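Local structure of DegV domain-containing protein Cgl2349/cg2579 (Corynebacterium glutamicum, 3EGL) at residues A[154-157]-A[158-161]. The protein binds long-chain fatty acids such as palmitate and may take part in lipid transport or fatty acid metabolism. Sequence-based numbering, arbitrary orientation.
With PLM (palmitic acid), chain D.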
# COMPACT_ATOMS: atom_id res chain seq x y z
N ARG A 154 -6.76 -3.55 -14.08
CA ARG A 154 -6.19 -4.37 -13.02
C ARG A 154 -7.13 -5.48 -12.54
O ARG A 154 -6.82 -6.18 -11.58
CB ARG A 154 -5.76 -3.49 -11.84
CG ARG A 154 -4.36 -2.90 -11.98
CD ARG A 154 -4.34 -1.72 -12.93
NE ARG A 154 -3.04 -1.09 -12.91
CZ ARG A 154 -2.73 0.01 -13.58
NH1 ARG A 154 -3.64 0.65 -14.33
NH2 ARG A 154 -1.51 0.49 -13.48
N ILE A 155 -8.29 -5.60 -13.18
CA ILE A 155 -9.17 -6.71 -12.96
C ILE A 155 -8.95 -7.66 -14.12
O ILE A 155 -9.27 -7.33 -15.27
CB ILE A 155 -10.66 -6.29 -12.98
CG1 ILE A 155 -10.92 -5.08 -12.08
CG2 ILE A 155 -11.56 -7.49 -12.65
CD1 ILE A 155 -10.72 -5.34 -10.60
N SER A 156 -8.39 -8.83 -13.85
CA SER A 156 -8.27 -9.86 -14.89
C SER A 156 -9.66 -10.32 -15.34
O SER A 156 -10.66 -10.20 -14.58
CB SER A 156 -7.48 -11.06 -14.38
OG SER A 156 -8.30 -11.84 -13.52
N THR A 157 -9.73 -10.83 -16.57
CA THR A 157 -10.99 -11.37 -17.11
C THR A 157 -11.44 -12.65 -16.41
O THR A 157 -12.65 -12.88 -16.25
CB THR A 157 -10.91 -11.59 -18.63
OG1 THR A 157 -9.77 -12.39 -18.94
CG2 THR A 157 -10.79 -10.22 -19.35
N ALA A 158 -10.47 -13.45 -15.97
CA ALA A 158 -10.71 -14.55 -15.05
C ALA A 158 -11.50 -14.06 -13.81
O ALA A 158 -12.46 -14.71 -13.39
CB ALA A 158 -9.40 -15.21 -14.65
N THR A 159 -11.10 -12.92 -13.25
CA THR A 159 -11.82 -12.33 -12.12
C THR A 159 -13.23 -11.83 -12.52
O THR A 159 -14.21 -12.10 -11.82
CB THR A 159 -10.98 -11.18 -11.41
OG1 THR A 159 -9.69 -11.67 -11.03
CG2 THR A 159 -11.69 -10.65 -10.17
N ALA A 160 -13.32 -11.10 -13.63
CA ALA A 160 -14.62 -10.59 -14.09
C ALA A 160 -14.60 -10.32 -15.59
O ALA A 160 -13.85 -9.45 -16.06
CB ALA A 160 -15.04 -9.33 -13.28
N MSE A 161 -15.39 -11.07 -16.35
CA MSE A 161 -15.43 -10.89 -17.81
C MSE A 161 -16.17 -9.64 -18.26
O MSE A 161 -15.91 -9.11 -19.34
CB MSE A 161 -16.05 -12.10 -18.47
CG MSE A 161 -15.06 -13.19 -18.72
SE MSE A 161 -16.17 -14.63 -19.26
CE MSE A 161 -15.88 -14.57 -21.18
C1 PLM D . 0.65 3.08 -12.36
O1 PLM D . 1.35 2.06 -12.46
O2 PLM D . 0.09 3.51 -13.39
C2 PLM D . 0.43 3.79 -11.06
C3 PLM D . -0.33 2.85 -10.13
C4 PLM D . -1.81 2.71 -10.38
C5 PLM D . -2.23 1.42 -9.68
C6 PLM D . -3.72 1.21 -9.68
C7 PLM D . -4.02 -0.11 -9.00
C8 PLM D . -5.48 -0.26 -8.56
C9 PLM D . -5.76 0.58 -7.31
CA PLM D . -6.95 0.06 -6.49
CB PLM D . -7.52 1.11 -5.55
CC PLM D . -6.58 1.65 -4.47
CD PLM D . -6.68 0.83 -3.19
CE PLM D . -6.33 1.62 -1.94
CF PLM D . -5.03 1.11 -1.32
CG PLM D . -5.22 0.08 -0.21
O HOH W 1 -11.69 -8.00 -16.70
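Ser156 and Thr159 meet through their hydroxyls: OG of Ser156 is hydrogen-bonded to OG1 of Thr159 at 2.9 Å. With chi1 76°, OG of Ser156 sits between its own backbone N and carbonyl carbon, and this brings it to the hydroxyl three residues on. The backbone of Ser156 adds a second bond: its O accepts from Ala160 N (3.0 Å, N-H...O angle 160°), the donor lying in the carbonyl plane, and so closes one alpha-turn, 156-160. A water bridges the flanking carbonyls, donating to Ile155 O (2.9 Å) and to Ala160 O (2.7 Å). Apolar contact comes from the CG2 branch of Ile155, which lies 3.9 Å from Thr159 CB and 4.0 Å from Ala160 CB; the Ile155 and Thr159 side chains cross at about a right angle. Further out, Ile155 and Thr159 touch Met179 and Ile181 of strand 178-181, respectively, while the buried Ala160 touches Trp150, Ala165 and Leu166. Palmitate C6 lies 4.0 Å above the Arg154 guanidinium plane, offset toward its rim. The arrangement is an isolated alpha-turn, helical in phi/psi at 157-159 and extended at Ala160, in the surface loop between strands 137-142 and 171-175 of the DegV fold.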